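Local coordinates for protein sulfatase (Bacteroides fragilis CAG:558, PDB 6USS) that probably hydrolyses aryl sulfate esters as a calcium-dependent gut bacterial arylsulfatase of the alkaline phosphatase-like clan, at residues 157-163 with 251-257; 118-124 with 429-434; 190-196 with 214-219. The protein carries 1 engineered substitution. All coordinates share one frame; numbering follows the deposited sequence.

Contact 1 is core: strands 159-164 and 253-258 run side by side in the large mixed sheet. Its bonds are backbone bonds, and its side chains are mostly apolar or aromatic. Contact 2 lies at the surface, on the far side of the chain's centre, about 38 Å from contact 1 between centres. It joins two loops through charge, amide and ring chemistry. Contact 3 is partly buried and joins two pieces of the long loop that follows strand 185-187, the strand next to 159-164. One backbone bond, ring packing and a shared water hold it. All three contacts have a residue about 8 to 9 Å from the calcium ion.

Contact 1: residues 157-163 with 251-257; sequences GYHTIHC and QPFFLYM
Tyr158 lays one face of its ring across Pro252. Pro252 CG stands 3.6 Å from the centroid of the Tyr158 ring, almost on the ring normal, a CH-pi contact. The edge of the same ring meets the backbone of Phe253. Its hydroxyl reaches beyond the pair to the carbonyl of Pro34. Past this point the two segments form a parallel beta pair, in register from His159 with Phe253 to Cys163 with Met257. Five backbone bonds zip it together. They start at His159 N to Pro252 O, 2.8 Å and nearly straight at 175°, and end at Cys163 N to Tyr256 O, 3.1 Å.

The side chains sort onto two faces. On one, Ile161 CG2 touches Leu255 CD1 at 3.6 Å. With CG anti to the backbone N (chi1 167°), Leu255 turns its end, CD1, back toward Ile161. Farther along, Cys163 SG lies 3.8 Å from Met257 SD. On the other face, His162 and Tyr256 lie side by side and point the same way. Their rings meet rim to rim, with His162 ND1 3.4 Å from Tyr256 CD2 and the planes 49° apart. His162 NE2 bonds to the carbonyl of Gly164.

Gly157 closes helix 149-155 in a Schellman motif, and strand 159-164 begins two residues later. This strand also pairs with 185-187, and strand 253-258 with 35-41, all parallel. Helix 231-247 packs on the face that carries His159, Ile161, Phe253 and Met257.

Contact 2: residues 118-124 with 429-434; sequences DRPSDVF and NHWGND
The His430 imidazole is sandwiched between Arg119 and Phe124. Over one face comes the Arg119 side chain, with CB in CH-pi contact and NE farther out toward the rim. Over the opposite face comes the edge of Phe124, in a T-shaped (edge-to-face) pair. The ring centroids of Phe124 and His430 are 5.2 Å apart and the planes stand at 61°. The contact joins two irregular segments. Residues 118-124 run into strand 124-125. Residues 429-434 lie in the loop that links strands 422-427 and 441-446 of the four-stranded antiparallel sheet. The first segment has an ST turn and ST motif of its own at Ser121, whose OG accepts from the backbone N of Val123 and of Phe124.

The Arg119 guanidinium has His430 NE2 over its centre and Gly432 O over its other face. Trp431 O and Asp434 OD1 lie at its edge. Arg119 grips Trp431 O side-on with two nitrogens, NE at 3.0 Å and NH2 at 3.1 Å. The chain bends at chi3 (45°), which turns the guanidinium back over His430. NH2 also makes a salt bridge to Asp434 OD1, 3.0 Å and nearly straight, but reaches the carboxylate from above its plane. These bonds hold the guanidinium against rotation. The Trp431 side chain leaves the contact and touches Ser328; it is about 9 Å from the calcium ion.

The backbones are tied too: Arg119 N bonds to His430 O at 2.8 Å. At the other end, Trp129 NE1 hydrogen-bonds to Asp118 OD1, and Thr107 OG1 to Asn429 OD1. Asn108 ND2 also hydrogen-bonds to Asp118 OD2. That same oxygen accepts Asn429 ND2 on its syn side at 2.9 Å and His430 N on its anti side at 3.1 Å.

Contact 3: residues 190-196 with 214-219; sequences HAGGGLA and PWFAVP
Residues 214-219 open with a type I beta turn from Pro214 to Ala217, closed by the bond from Ala217 N to Pro214 O. Residues 190-196 arch over it without regular structure. The backbones come nearest at Leu195 and Phe216. There Ala196 N bonds to Phe216 O at 2.9 Å, and the donor sits well above the carbonyl plane. Leu195 CA gives a CA-H...O contact to the same oxygen at 3.1 Å.

The Phe216 ring lies under the glycine run Gly192 to Gly194. CG of Phe216 is anti to the carbonyl carbon (chi1 -61°), which swings the ring beneath this part of the backbone. Gly194 CA sits over one ring face, 4.0 Å from the centroid of Phe216, a CH-pi contact. Gly194 N lies close over the ring as well, while Gly192 and Gly193 approach it obliquely. Leu195 touches the other segment through its CB, 3.8 Å from Val218 CG2.

His190 fills the other end. Pro219 packs over one face of its imidazole, with Pro219 CD 3.5 Å from His190 CD2. Trp215 O lies at the ring edge. Beyond the pair, Trp215 stacks on Tyr111, and Lys165 bonds to Gly193 O. The glycines lie near the metal site, where calcium is bound by Asp42 and Asp43 among others.

One water ties both segments together. It sits at the His190 ring edge, 2.8 Å from His190 NE2, and is placed to donate to Gly194 O and to Phe216 O, the latter at 2.7 Å. Phe216 O thus has both a backbone N-H and this water within bonding distance, so the water links the imidazole to the backbone of both segments, next to the Phe216 and Pro219 packing.

Contact 1: residues 157-163 with 251-257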
loop_
_atom_site.group_PDB
_atom_site.type_symbol
_atom_site.label_atom_id
_atom_site.label_comp_id
_atom_site.label_asym_id
_atom_site.label_seq_id
_atom_site.Cartn_x
_atom_site.Cartn_y
_atom_site.Cartn_z
ATOM N N GLY A 157 10.909 -2.802 8.470
ATOM C CA GLY A 157 11.254 -4.024 7.768
ATOM C C GLY A 157 10.210 -5.118 7.774
ATOM O O GLY A 157 10.452 -6.170 7.179
ATOM N N TYR A 158 9.057 -4.915 8.393
ATOM C CA TYR A 158 8.032 -5.949 8.384
ATOM C C TYR A 158 7.237 -5.933 7.084
ATOM O O TYR A 158 7.038 -4.882 6.463
ATOM C CB TYR A 158 7.090 -5.772 9.573
ATOM C CG TYR A 158 7.589 -6.465 10.816
ATOM C CD1 TYR A 158 8.670 -5.945 11.536
ATOM C CD2 TYR A 158 6.990 -7.642 11.271
ATOM C CE1 TYR A 158 9.134 -6.566 12.678
ATOM C CE2 TYR A 158 7.447 -8.272 12.411
ATOM C CZ TYR A 158 8.523 -7.737 13.110
ATOM O OH TYR A 158 8.976 -8.382 14.247
ATOM N N HIS A 159 6.809 -7.124 6.656
ATOM C CA HIS A 159 5.824 -7.265 5.585
ATOM C C HIS A 159 4.446 -7.271 6.246
ATOM O O HIS A 159 4.130 -8.184 7.016
ATOM C CB HIS A 159 6.068 -8.537 4.777
ATOM C CG HIS A 159 5.011 -8.814 3.750
ATOM N ND1 HIS A 159 4.745 -7.956 2.702
ATOM C CD2 HIS A 159 4.150 -9.852 3.610
ATOM C CE1 HIS A 159 3.776 -8.458 1.956
ATOM N NE2 HIS A 159 3.397 -9.608 2.485
ATOM N N THR A 160 3.637 -6.244 5.973
ATOM C CA THR A 160 2.413 -5.989 6.727
ATOM C C THR A 160 1.191 -6.407 5.922
ATOM O O THR A 160 1.029 -5.987 4.769
ATOM C CB THR A 160 2.319 -4.510 7.088
ATOM O OG1 THR A 160 2.454 -3.733 5.897
ATOM C CG2 THR A 160 3.446 -4.136 8.019
ATOM N N ILE A 161 0.331 -7.218 6.533
ATOM C CA ILE A 161 -0.843 -7.776 5.874
ATOM C C ILE A 161 -2.073 -7.434 6.699
ATOM O O ILE A 161 -2.103 -7.703 7.907
ATOM C CB ILE A 161 -0.744 -9.305 5.720
ATOM C CG1 ILE A 161 0.546 -9.704 5.019
ATOM C CG2 ILE A 161 -1.967 -9.851 5.006
ATOM C CD1 ILE A 161 0.855 -11.168 5.149
ATOM N N HIS A 162 -3.090 -6.868 6.041
ATOM C CA HIS A 162 -4.412 -6.670 6.623
ATOM C C HIS A 162 -5.440 -7.591 5.968
ATOM O O HIS A 162 -5.544 -7.655 4.732
ATOM C CB HIS A 162 -4.919 -5.232 6.489
ATOM C CG HIS A 162 -6.375 -5.109 6.810
ATOM N ND1 HIS A 162 -6.844 -5.004 8.105
ATOM C CD2 HIS A 162 -7.471 -5.205 6.022
ATOM C CE1 HIS A 162 -8.167 -4.970 8.091
ATOM N NE2 HIS A 162 -8.572 -5.091 6.839
ATOM N N CYS A 163 -6.246 -8.247 6.799
ATOM C CA CYS A 163 -7.239 -9.189 6.310
ATOM C C CYS A 163 -8.514 -9.049 7.127
ATOM O O CYS A 163 -8.508 -9.317 8.336
ATOM C CB CYS A 163 -6.693 -10.613 6.390
ATOM S SG CYS A 163 -7.875 -11.851 5.793
ATOM N N GLN A 251 11.986 -11.293 5.216
ATOM C CA GLN A 251 11.598 -10.279 6.192
ATOM C C GLN A 251 10.495 -10.873 7.057
ATOM O O GLN A 251 9.755 -11.748 6.589
ATOM C CB GLN A 251 11.108 -8.979 5.505
ATOM C CG GLN A 251 10.078 -9.176 4.388
ATOM C CD GLN A 251 9.553 -7.869 3.771
ATOM O OE1 GLN A 251 9.600 -6.797 4.386
ATOM N NE2 GLN A 251 9.062 -7.962 2.539
ATOM N N PRO A 252 10.355 -10.436 8.304
ATOM C CA PRO A 252 9.250 -10.933 9.126
ATOM C C PRO A 252 7.946 -10.309 8.659
ATOM O O PRO A 252 7.923 -9.316 7.924
ATOM C CB PRO A 252 9.614 -10.471 10.535
ATOM C CG PRO A 252 10.396 -9.210 10.305
ATOM C CD PRO A 252 11.118 -9.369 8.974
ATOM N N PHE A 253 6.843 -10.905 9.094
ATOM C CA PHE A 253 5.538 -10.404 8.707
ATOM C C PHE A 253 4.704 -10.020 9.928
ATOM O O PHE A 253 4.974 -10.414 11.071
ATOM C CB PHE A 253 4.784 -11.418 7.832
ATOM C CG PHE A 253 4.385 -12.687 8.545
ATOM C CD1 PHE A 253 3.268 -12.725 9.383
ATOM C CD2 PHE A 253 5.095 -13.861 8.340
ATOM C CE1 PHE A 253 2.903 -13.899 10.015
ATOM C CE2 PHE A 253 4.725 -15.045 8.969
ATOM C CZ PHE A 253 3.642 -15.066 9.806
ATOM N N PHE A 254 3.686 -9.223 9.655
ATOM C CA PHE A 254 2.668 -8.890 10.631
ATOM C C PHE A 254 1.347 -9.080 9.908
ATOM O O PHE A 254 1.109 -8.448 8.875
ATOM C CB PHE A 254 2.846 -7.463 11.135
ATOM C CG PHE A 254 1.674 -6.944 11.891
ATOM C CD1 PHE A 254 1.385 -7.416 13.158
ATOM C CD2 PHE A 254 0.850 -5.970 11.336
ATOM C CE1 PHE A 254 0.292 -6.918 13.873
ATOM C CE2 PHE A 254 -0.252 -5.476 12.041
ATOM C CZ PHE A 254 -0.524 -5.947 13.308
ATOM N N LEU A 255 0.532 -10.001 10.395
ATOM C CA LEU A 255 -0.790 -10.241 9.851
ATOM C C LEU A 255 -1.820 -9.722 10.842
ATOM O O LEU A 255 -1.888 -10.206 11.975
ATOM C CB LEU A 255 -0.994 -11.728 9.589
ATOM C CG LEU A 255 -2.448 -12.129 9.316
ATOM C CD1 LEU A 255 -2.972 -11.368 8.144
ATOM C CD2 LEU A 255 -2.563 -13.635 9.066
ATOM N N TYR A 256 -2.610 -8.735 10.424
ATOM C CA TYR A 256 -3.751 -8.274 11.220
ATOM C C TYR A 256 -4.975 -9.033 10.728
ATOM O O TYR A 256 -5.657 -8.616 9.791
ATOM C CB TYR A 256 -3.948 -6.766 11.099
ATOM C CG TYR A 256 -5.125 -6.186 11.891
ATOM C CD1 TYR A 256 -5.420 -6.612 13.187
ATOM C CD2 TYR A 256 -5.919 -5.177 11.343
ATOM C CE1 TYR A 256 -6.495 -6.053 13.918
ATOM C CE2 TYR A 256 -6.977 -4.617 12.056
ATOM C CZ TYR A 256 -7.263 -5.056 13.344
ATOM O OH TYR A 256 -8.324 -4.479 14.022
ATOM N N MET A 257 -5.254 -10.168 11.366
ATOM C CA MET A 257 -6.401 -11.002 10.999
ATOM C C MET A 257 -7.613 -10.494 11.765
ATOM O O MET A 257 -7.840 -10.866 12.913
ATOM C CB MET A 257 -6.114 -12.465 11.308
ATOM C CG MET A 257 -7.171 -13.420 10.802
ATOM S SD MET A 257 -7.031 -13.616 9.018
ATOM C CE MET A 257 -8.540 -14.521 8.636
#

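Contact 2: residues 118-124 with 429-434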
loop_
_atom_site.group_PDB
_atom_site.type_symbol
_atom_site.label_atom_id
_atom_site.label_comp_id
_atom_site.label_asym_id
_atom_site.label_seq_id
_atom_site.Cartn_x
_atom_site.Cartn_y
_atom_site.Cartn_z
ATOM N N ASP A 118 -24.665 8.887 15.278
ATOM C CA ASP A 118 -25.367 8.945 16.554
ATOM C C ASP A 118 -26.883 9.013 16.388
ATOM O O ASP A 118 -27.401 9.735 15.530
ATOM C CB ASP A 118 -24.887 10.165 17.337
ATOM C CG ASP A 118 -23.384 10.165 17.535
ATOM O OD1 ASP A 118 -22.653 10.732 16.685
ATOM O OD2 ASP A 118 -22.927 9.583 18.538
ATOM N N ARG A 119 -27.588 8.264 17.236
ATOM C CA ARG A 119 -29.039 8.373 17.321
ATOM C C ARG A 119 -29.434 9.787 17.756
ATOM O O ARG A 119 -28.736 10.405 18.569
ATOM C CB ARG A 119 -29.583 7.339 18.308
ATOM C CG ARG A 119 -31.069 7.430 18.549
ATOM C CD ARG A 119 -31.637 6.140 19.136
ATOM N NE ARG A 119 -30.828 5.573 20.216
ATOM C CZ ARG A 119 -31.250 5.388 21.468
ATOM N NH1 ARG A 119 -32.485 5.749 21.820
ATOM N NH2 ARG A 119 -30.432 4.848 22.380
ATOM N N PRO A 120 -30.510 10.351 17.198
ATOM C CA PRO A 120 -30.969 11.672 17.652
ATOM C C PRO A 120 -31.446 11.662 19.103
ATOM O O PRO A 120 -31.983 10.669 19.611
ATOM C CB PRO A 120 -32.118 11.991 16.692
ATOM C CG PRO A 120 -31.810 11.214 15.479
ATOM C CD PRO A 120 -31.162 9.946 15.942
ATOM N N SER A 121 -31.233 12.792 19.773
ATOM C CA SER A 121 -31.652 12.984 21.153
ATOM C C SER A 121 -32.391 14.304 21.262
ATOM O O SER A 121 -31.904 15.328 20.778
ATOM C CB SER A 121 -30.453 12.990 22.117
ATOM O OG SER A 121 -30.796 13.592 23.369
ATOM N N ASP A 122 -33.555 14.291 21.903
ATOM C CA ASP A 122 -34.218 15.540 22.247
ATOM C C ASP A 122 -33.780 16.067 23.618
ATOM O O ASP A 122 -34.391 17.011 24.124
ATOM C CB ASP A 122 -35.747 15.377 22.160
ATOM C CG ASP A 122 -36.293 14.280 23.069
ATOM O OD1 ASP A 122 -35.619 13.933 24.066
ATOM O OD2 ASP A 122 -37.407 13.765 22.787
ATOM N N VAL A 123 -32.732 15.481 24.215
ATOM C CA VAL A 123 -32.149 15.947 25.474
ATOM C C VAL A 123 -30.825 16.682 25.243
ATOM O O VAL A 123 -30.591 17.748 25.812
ATOM C CB VAL A 123 -31.956 14.774 26.469
ATOM C CG1 VAL A 123 -31.012 15.168 27.613
ATOM C CG2 VAL A 123 -33.283 14.285 27.011
ATOM N N PHE A 124 -29.932 16.109 24.431
ATOM C CA PHE A 124 -28.563 16.609 24.327
ATOM C C PHE A 124 -28.090 16.569 22.881
ATOM O O PHE A 124 -28.670 15.884 22.030
ATOM C CB PHE A 124 -27.569 15.800 25.197
ATOM C CG PHE A 124 -27.636 14.302 24.973
ATOM C CD1 PHE A 124 -26.992 13.713 23.881
ATOM C CD2 PHE A 124 -28.359 13.484 25.837
ATOM C CE1 PHE A 124 -27.071 12.336 23.663
ATOM C CE2 PHE A 124 -28.425 12.113 25.625
ATOM C CZ PHE A 124 -27.781 11.541 24.529
ATOM N N ASN A 429 -21.603 10.304 23.223
ATOM C CA ASN A 429 -22.287 9.996 21.978
ATOM C C ASN A 429 -23.627 9.333 22.273
ATOM O O ASN A 429 -23.980 9.077 23.426
ATOM C CB ASN A 429 -21.426 9.087 21.102
ATOM C CG ASN A 429 -20.197 9.778 20.605
ATOM O OD1 ASN A 429 -19.195 9.877 21.323
ATOM N ND2 ASN A 429 -20.264 10.289 19.375
ATOM N N HIS A 430 -24.379 9.031 21.216
ATOM C CA HIS A 430 -25.669 8.358 21.363
ATOM C C HIS A 430 -25.680 7.128 20.456
ATOM O O HIS A 430 -25.884 7.243 19.241
ATOM C CB HIS A 430 -26.826 9.303 21.046
ATOM C CG HIS A 430 -28.122 8.921 21.698
ATOM N ND1 HIS A 430 -29.310 9.574 21.439
ATOM C CD2 HIS A 430 -28.416 7.956 22.601
ATOM C CE1 HIS A 430 -30.278 9.027 22.150
ATOM N NE2 HIS A 430 -29.764 8.046 22.866
ATOM N N TRP A 431 -25.456 5.954 21.056
ATOM C CA TRP A 431 -25.551 4.694 20.338
ATOM C C TRP A 431 -27.012 4.364 20.039
ATOM O O TRP A 431 -27.944 5.017 20.518
ATOM C CB TRP A 431 -24.904 3.570 21.136
ATOM C CG TRP A 431 -24.613 2.374 20.321
ATOM C CD1 TRP A 431 -23.965 2.339 19.120
ATOM C CD2 TRP A 431 -24.947 1.012 20.639
ATOM N NE1 TRP A 431 -23.879 1.040 18.665
ATOM C CE2 TRP A 431 -24.469 0.207 19.576
ATOM C CE3 TRP A 431 -25.606 0.398 21.715
ATOM C CZ2 TRP A 431 -24.631 -1.174 19.554
ATOM C CZ3 TRP A 431 -25.769 -0.971 21.693
ATOM C CH2 TRP A 431 -25.278 -1.748 20.623
ATOM N N GLY A 432 -27.212 3.323 19.237
ATOM C CA GLY A 432 -28.527 3.101 18.670
ATOM C C GLY A 432 -29.532 2.474 19.607
ATOM O O GLY A 432 -30.731 2.524 19.317
ATOM N N ASN A 433 -29.076 1.883 20.718
ATOM C CA ASN A 433 -29.932 1.144 21.637
ATOM C C ASN A 433 -29.796 1.674 23.063
ATOM O O ASN A 433 -28.791 2.285 23.430
ATOM C CB ASN A 433 -29.590 -0.355 21.626
ATOM C CG ASN A 433 -29.783 -0.992 20.264
ATOM O OD1 ASN A 433 -29.190 -2.033 19.963
ATOM N ND2 ASN A 433 -30.613 -0.372 19.432
ATOM N N ASP A 434 -30.811 1.416 23.874
ATOM C CA ASP A 434 -30.734 1.627 25.311
ATOM C C ASP A 434 -30.468 0.310 26.046
ATOM O O ASP A 434 -30.781 -0.783 25.559
ATOM C CB ASP A 434 -32.025 2.255 25.840
ATOM C CG ASP A 434 -32.360 3.547 25.166
ATOM O OD1 ASP A 434 -31.517 4.482 25.155
ATOM O OD2 ASP A 434 -33.489 3.623 24.647
#

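Contact 3: residues 190-196 with 214-219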
loop_
_atom_site.group_PDB
_atom_site.type_symbol
_atom_site.label_atom_id
_atom_site.label_comp_id
_atom_site.label_asym_id
_atom_site.label_seq_id
_atom_site.Cartn_x
_atom_site.Cartn_y
_atom_site.Cartn_z
ATOM N N HIS A 190 -12.010 -2.132 4.137
ATOM C CA HIS A 190 -12.479 -0.842 3.647
ATOM C C HIS A 190 -13.032 -0.059 4.833
ATOM O O HIS A 190 -12.659 -0.310 5.984
ATOM C CB HIS A 190 -13.490 -1.044 2.502
ATOM C CG HIS A 190 -14.737 -1.772 2.907
ATOM N ND1 HIS A 190 -16.000 -1.242 2.723
ATOM C CD2 HIS A 190 -14.919 -2.989 3.473
ATOM C CE1 HIS A 190 -16.904 -2.100 3.161
ATOM N NE2 HIS A 190 -16.275 -3.168 3.622
ATOM N N ALA A 191 -13.915 0.902 4.551
ATOM C CA ALA A 191 -14.487 1.738 5.602
ATOM C C ALA A 191 -15.603 1.047 6.363
ATOM O O ALA A 191 -15.955 1.497 7.459
ATOM C CB ALA A 191 -15.034 3.041 5.016
ATOM N N GLY A 192 -16.174 -0.018 5.805
ATOM C CA GLY A 192 -17.245 -0.730 6.473
ATOM C C GLY A 192 -16.857 -1.394 7.785
ATOM O O GLY A 192 -15.863 -2.133 7.867
ATOM N N GLY A 193 -17.651 -1.145 8.823
ATOM C CA GLY A 193 -17.488 -1.829 10.089
ATOM C C GLY A 193 -18.377 -3.050 10.220
ATOM O O GLY A 193 -18.213 -3.832 11.160
ATOM N N GLY A 194 -19.336 -3.225 9.310
ATOM C CA GLY A 194 -20.171 -4.417 9.345
ATOM C C GLY A 194 -20.069 -5.215 8.065
ATOM O O GLY A 194 -19.115 -5.028 7.304
ATOM N N LEU A 195 -21.035 -6.096 7.801
ATOM C CA LEU A 195 -21.038 -6.836 6.548
ATOM C C LEU A 195 -22.465 -7.179 6.165
ATOM O O LEU A 195 -23.280 -7.539 7.019
ATOM C CB LEU A 195 -20.201 -8.116 6.617
ATOM C CG LEU A 195 -20.763 -9.266 7.437
ATOM C CD1 LEU A 195 -20.082 -10.563 7.031
ATOM C CD2 LEU A 195 -20.576 -8.977 8.933
ATOM N N ALA A 196 -22.743 -7.093 4.865
ATOM C CA ALA A 196 -24.097 -7.315 4.381
ATOM C C ALA A 196 -24.535 -8.764 4.579
ATOM O O ALA A 196 -25.677 -9.016 4.974
ATOM C CB ALA A 196 -24.194 -6.910 2.911
ATOM N N PRO A 214 -24.614 -1.796 -1.203
ATOM C CA PRO A 214 -24.762 -1.419 0.209
ATOM C C PRO A 214 -23.414 -1.149 0.869
ATOM O O PRO A 214 -22.388 -1.715 0.489
ATOM C CB PRO A 214 -25.457 -2.637 0.838
ATOM C CG PRO A 214 -25.201 -3.776 -0.104
ATOM C CD PRO A 214 -25.126 -3.154 -1.475
ATOM N N TRP A 215 -23.439 -0.266 1.875
ATOM C CA TRP A 215 -22.244 0.120 2.629
ATOM C C TRP A 215 -21.337 -1.054 2.994
ATOM O O TRP A 215 -20.113 -0.983 2.824
ATOM C CB TRP A 215 -22.654 0.834 3.921
ATOM C CG TRP A 215 -23.242 2.199 3.747
ATOM C CD1 TRP A 215 -23.554 2.826 2.572
ATOM C CD2 TRP A 215 -23.602 3.108 4.798
ATOM N NE1 TRP A 215 -24.079 4.073 2.827
ATOM C CE2 TRP A 215 -24.120 4.271 4.185
ATOM C CE3 TRP A 215 -23.536 3.050 6.198
ATOM C CZ2 TRP A 215 -24.563 5.367 4.923
ATOM C CZ3 TRP A 215 -23.982 4.141 6.932
ATOM C CH2 TRP A 215 -24.494 5.283 6.291
ATOM N N PHE A 216 -21.919 -2.133 3.525
ATOM C CA PHE A 216 -21.154 -3.200 4.158
ATOM C C PHE A 216 -20.955 -4.408 3.248
ATOM O O PHE A 216 -20.618 -5.489 3.737
ATOM C CB PHE A 216 -21.821 -3.625 5.475
ATOM C CG PHE A 216 -21.923 -2.514 6.499
ATOM C CD1 PHE A 216 -21.160 -1.349 6.379
ATOM C CD2 PHE A 216 -22.771 -2.634 7.588
ATOM C CE1 PHE A 216 -21.254 -0.322 7.313
ATOM C CE2 PHE A 216 -22.868 -1.607 8.527
ATOM C CZ PHE A 216 -22.108 -0.450 8.384
ATOM N N ALA A 217 -21.159 -4.258 1.939
ATOM C CA ALA A 217 -20.751 -5.320 1.031
ATOM C C ALA A 217 -19.248 -5.547 1.165
ATOM O O ALA A 217 -18.466 -4.591 1.263
ATOM C CB ALA A 217 -21.116 -4.966 -0.410
ATOM N N VAL A 218 -18.843 -6.816 1.183
ATOM C CA VAL A 218 -17.464 -7.201 1.456
ATOM C C VAL A 218 -16.680 -7.198 0.136
ATOM O O VAL A 218 -17.039 -7.959 -0.774
ATOM C CB VAL A 218 -17.373 -8.568 2.144
ATOM C CG1 VAL A 218 -15.931 -8.825 2.596
ATOM C CG2 VAL A 218 -18.321 -8.629 3.327
ATOM N N PRO A 219 -15.638 -6.390 0.005
ATOM C CA PRO A 219 -14.855 -6.377 -1.232
ATOM C C PRO A 219 -13.718 -7.391 -1.157
ATOM O O PRO A 219 -13.407 -7.947 -0.100
ATOM C CB PRO A 219 -14.327 -4.936 -1.284
ATOM C CG PRO A 219 -14.204 -4.536 0.165
ATOM C CD PRO A 219 -15.206 -5.344 0.955
HETATM O O HOH W 1 -18.033 -5.146 4.527
#